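Local coordinates for protein alanine dehydrogenase/pyridine nucleotide transhydrogenase (Mycobacterium smegmatis str. MC2 155, PDB 3P2Y) that probably transfers hydride between NADH and NADP as the alpha 1 subunit of a proton-pumping transhydrogenase, and may also act as an alanine dehydrogenase, at residues K159-F171 with M292-E304. Residues are numbered along the deposited sequence; the frame is centred on the assembly and turned at random.
With EDO (1,2-ethanediol), chain G.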
# COMPACT_ATOMS: atom_id res chain seq x y z
N LYS A 159 -8.50 0.41 2.07
CA LYS A 159 -7.54 -0.00 1.02
C LYS A 159 -7.31 1.11 -0.02
O LYS A 159 -6.24 1.15 -0.65
CB LYS A 159 -8.01 -1.29 0.34
CG LYS A 159 -7.97 -2.54 1.25
CD LYS A 159 -6.62 -2.77 1.93
CE LYS A 159 -5.40 -2.87 0.93
NZ LYS A 159 -5.46 -4.26 0.21
N ALA A 160 -8.29 2.00 -0.19
CA ALA A 160 -8.12 3.17 -1.11
C ALA A 160 -6.99 4.07 -0.66
O ALA A 160 -6.18 4.54 -1.48
CB ALA A 160 -9.46 4.00 -1.25
N VAL A 161 -6.90 4.30 0.66
CA VAL A 161 -5.81 5.11 1.20
C VAL A 161 -4.48 4.41 1.05
O VAL A 161 -3.47 5.06 0.72
CB VAL A 161 -6.06 5.50 2.70
CG1 VAL A 161 -4.82 6.21 3.31
CG2 VAL A 161 -7.25 6.42 2.73
N LEU A 162 -4.43 3.11 1.37
CA LEU A 162 -3.16 2.40 1.18
C LEU A 162 -2.68 2.50 -0.27
O LEU A 162 -1.48 2.63 -0.54
CB LEU A 162 -3.23 0.92 1.64
CG LEU A 162 -3.45 0.75 3.15
CD1 LEU A 162 -3.51 -0.75 3.49
CD2 LEU A 162 -2.31 1.41 3.91
N LEU A 163 -3.64 2.44 -1.20
CA LEU A 163 -3.28 2.46 -2.63
C LEU A 163 -2.77 3.85 -2.98
O LEU A 163 -1.73 3.97 -3.65
CB LEU A 163 -4.51 2.12 -3.49
CG LEU A 163 -4.28 2.17 -5.01
CD1 LEU A 163 -3.13 1.22 -5.44
CD2 LEU A 163 -5.62 1.83 -5.75
N GLY A 164 -3.47 4.88 -2.53
CA GLY A 164 -3.01 6.27 -2.76
C GLY A 164 -1.61 6.49 -2.21
O GLY A 164 -0.73 7.09 -2.89
N ALA A 165 -1.40 6.06 -0.97
CA ALA A 165 -0.08 6.25 -0.33
C ALA A 165 1.00 5.45 -1.05
O ALA A 165 2.16 5.89 -1.14
CB ALA A 165 -0.15 5.86 1.15
N SER A 166 0.63 4.27 -1.56
CA SER A 166 1.60 3.41 -2.25
C SER A 166 2.00 3.97 -3.63
O SER A 166 3.14 3.75 -4.11
CB SER A 166 1.02 2.00 -2.43
OG SER A 166 0.84 1.41 -1.13
N LEU A 167 1.07 4.66 -4.28
CA LEU A 167 1.34 5.28 -5.61
C LEU A 167 1.97 6.67 -5.55
O LEU A 167 2.60 7.13 -6.52
CB LEU A 167 0.06 5.38 -6.45
CG LEU A 167 -0.50 4.03 -6.90
CD1 LEU A 167 -1.94 4.24 -7.45
CD2 LEU A 167 0.37 3.41 -7.97
N SER A 168 1.83 7.33 -4.42
CA SER A 168 2.39 8.68 -4.25
C SER A 168 3.92 8.67 -4.44
O SER A 168 4.59 7.71 -4.10
CB SER A 168 2.06 9.19 -2.84
OG SER A 168 2.50 10.54 -2.68
N THR A 169 4.47 9.77 -4.95
CA THR A 169 5.93 9.87 -5.04
C THR A 169 6.49 10.45 -3.74
O THR A 169 7.68 10.64 -3.63
CB THR A 169 6.33 10.77 -6.21
OG1 THR A 169 5.72 12.04 -6.02
CG2 THR A 169 5.87 10.14 -7.53
N ARG A 170 5.61 10.72 -2.76
CA ARG A 170 6.01 11.43 -1.53
C ARG A 170 5.48 10.68 -0.31
O ARG A 170 4.50 9.92 -0.42
CB ARG A 170 5.37 12.83 -1.55
CG ARG A 170 6.06 13.79 -2.57
CD ARG A 170 5.47 15.19 -2.56
NE ARG A 170 4.02 15.25 -2.91
CZ ARG A 170 3.54 15.25 -4.15
NH1 ARG A 170 4.35 15.08 -5.21
NH2 ARG A 170 2.24 15.37 -4.35
N PHE A 171 6.12 10.93 0.84
CA PHE A 171 5.62 10.44 2.13
C PHE A 171 4.24 10.97 2.41
O PHE A 171 3.92 12.10 2.00
CB PHE A 171 6.50 11.00 3.26
CG PHE A 171 7.79 10.25 3.47
CD1 PHE A 171 7.79 8.95 4.02
CD2 PHE A 171 9.02 10.87 3.18
CE1 PHE A 171 9.02 8.26 4.26
CE2 PHE A 171 10.25 10.19 3.41
CZ PHE A 171 10.26 8.88 3.92
N MET A 292 -3.34 19.55 -10.33
CA MET A 292 -2.65 18.99 -9.15
C MET A 292 -1.13 18.93 -9.39
O MET A 292 -0.66 18.91 -10.54
CB MET A 292 -3.21 17.59 -8.82
CG MET A 292 -4.69 17.62 -8.40
SD MET A 292 -5.49 15.99 -8.35
CE MET A 292 -4.58 15.19 -7.02
N GLN A 293 -0.37 18.95 -8.31
CA GLN A 293 1.09 18.92 -8.42
C GLN A 293 1.54 17.57 -8.95
O GLN A 293 0.91 16.55 -8.68
CB GLN A 293 1.74 19.20 -7.06
CG GLN A 293 1.64 20.67 -6.63
CD GLN A 293 2.34 21.63 -7.60
OE1 GLN A 293 3.52 21.47 -7.92
NE2 GLN A 293 1.60 22.63 -8.08
N PRO A 294 2.67 17.55 -9.69
CA PRO A 294 3.22 16.27 -10.13
C PRO A 294 3.37 15.29 -8.96
O PRO A 294 3.74 15.72 -7.87
CB PRO A 294 4.62 16.65 -10.65
CG PRO A 294 4.43 18.06 -11.17
CD PRO A 294 3.47 18.70 -10.16
N GLY A 295 3.10 14.01 -9.21
CA GLY A 295 3.23 12.96 -8.18
C GLY A 295 2.03 12.84 -7.25
O GLY A 295 1.98 11.90 -6.41
N SER A 296 1.07 13.74 -7.40
CA SER A 296 -0.21 13.63 -6.69
C SER A 296 -1.00 12.45 -7.24
O SER A 296 -0.69 11.95 -8.34
CB SER A 296 -1.02 14.93 -6.81
OG SER A 296 -0.27 16.04 -6.32
N VAL A 297 -1.95 11.93 -6.48
CA VAL A 297 -2.70 10.75 -6.92
C VAL A 297 -4.20 10.99 -6.73
O VAL A 297 -4.61 11.51 -5.70
CB VAL A 297 -2.33 9.48 -6.06
CG1 VAL A 297 -3.10 8.24 -6.54
CG2 VAL A 297 -0.81 9.18 -6.11
N VAL A 298 -4.99 10.57 -7.72
CA VAL A 298 -6.43 10.52 -7.61
C VAL A 298 -6.81 9.05 -7.56
O VAL A 298 -6.50 8.29 -8.50
CB VAL A 298 -7.15 11.17 -8.84
CG1 VAL A 298 -8.71 10.98 -8.77
CG2 VAL A 298 -6.80 12.66 -8.96
N VAL A 299 -7.48 8.64 -6.48
CA VAL A 299 -7.96 7.25 -6.34
C VAL A 299 -9.48 7.32 -6.51
O VAL A 299 -10.21 7.81 -5.65
CB VAL A 299 -7.61 6.65 -4.97
CG1 VAL A 299 -8.04 5.13 -4.93
CG2 VAL A 299 -6.09 6.80 -4.64
N ASP A 300 -9.95 6.86 -7.67
CA ASP A 300 -11.36 6.94 -8.06
C ASP A 300 -11.98 5.58 -7.82
O ASP A 300 -11.61 4.59 -8.47
CB ASP A 300 -11.40 7.36 -9.55
CG ASP A 300 -12.80 7.61 -10.09
OD1 ASP A 300 -13.82 7.23 -9.47
OD2 ASP A 300 -12.87 8.15 -11.22
N LEU A 301 -12.90 5.49 -6.85
CA LEU A 301 -13.53 4.21 -6.52
C LEU A 301 -14.76 3.90 -7.36
O LEU A 301 -15.35 2.84 -7.22
CB LEU A 301 -13.94 4.13 -5.05
CG LEU A 301 -12.83 4.35 -4.01
CD1 LEU A 301 -13.33 3.93 -2.61
CD2 LEU A 301 -11.59 3.57 -4.40
N ALA A 302 -15.12 4.82 -8.24
CA ALA A 302 -16.40 4.72 -8.98
C ALA A 302 -16.24 4.22 -10.44
O ALA A 302 -17.15 4.43 -11.27
CB ALA A 302 -17.14 6.07 -8.93
N GLY A 303 -15.12 3.56 -10.74
CA GLY A 303 -14.78 3.17 -12.11
C GLY A 303 -15.82 2.29 -12.79
O GLY A 303 -16.06 2.43 -13.98
N GLU A 304 -16.45 1.41 -12.02
CA GLU A 304 -17.44 0.49 -12.59
C GLU A 304 -18.63 1.24 -13.19
O GLU A 304 -19.28 0.74 -14.13
CB GLU A 304 -17.94 -0.47 -11.51
CG GLU A 304 -18.57 -1.75 -12.05
CD GLU A 304 -17.51 -2.74 -12.50
OE1 GLU A 304 -16.87 -3.37 -11.61
OE2 GLU A 304 -17.28 -2.87 -13.72
C1 EDO G . -5.29 -1.86 -2.65
O1 EDO G . -4.72 -0.94 -1.70
C2 EDO G . -4.24 -2.89 -3.10
O2 EDO G . -3.90 -3.85 -2.06
O HOH W 1 2.14 9.39 -8.09
O HOH W 2 0.75 11.91 -3.96
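Val299 and Val297 turn their methyl groups toward helix 159-167, which runs nearly antiparallel to strand 297-300 (153° between the two axes). The apolar packing is carried by these two valines on the strand and Ala160 on the helix, with Gly164 offering bare backbone to both valines. Val299 CG2 lies 3.6 Å from Gly164 CA, so the branch rests directly on the helix backbone. The other branch, CG1, is set anti to the backbone N (chi1 -176°) and reaches Ala160 CB and Leu163 CD2. Val297 CG2 packs against the last turn, 3.6 Å from Ser168 N and also against Leu167 CB. Leu301 CD2 meets Ala160 CB at 3.8 Å.

The polar part lies beyond the helix end. Arg170 bends at chi3 (-61°) and presents two nitrogens of its guanidinium edge to the 293-296 type II turn. Arg170 NH1 donates to Pro294 O at 2.8 Å, in the carbonyl plane. Arg170 NH2 makes a longer, more bent bond to Ser296 OG at 3.3 Å. That hydroxyl in turn donates to Gln293 O. Asp267 also pairs with NH2, and Glu337 of the second subunit with NH1, so two carboxylates probably help fix the charged group. Thr169 OG1 packs 3.4 Å from Gly295 CA.

Two waters bridge the segments: one joins Leu167 O and Gly295 O, the other Ser168 OG and Gly295 O. Ser168 OG accepts from Arg170 N as well, forming an ST turn.

Strand 297-300 runs parallel to its neighbours 268-271 and 323-326. The helix packs on one face of the mixed sheet, over its parallel strands, as in the Rossmann-type nucleotide-binding domain of the alanine dehydrogenase/transhydrogenase family.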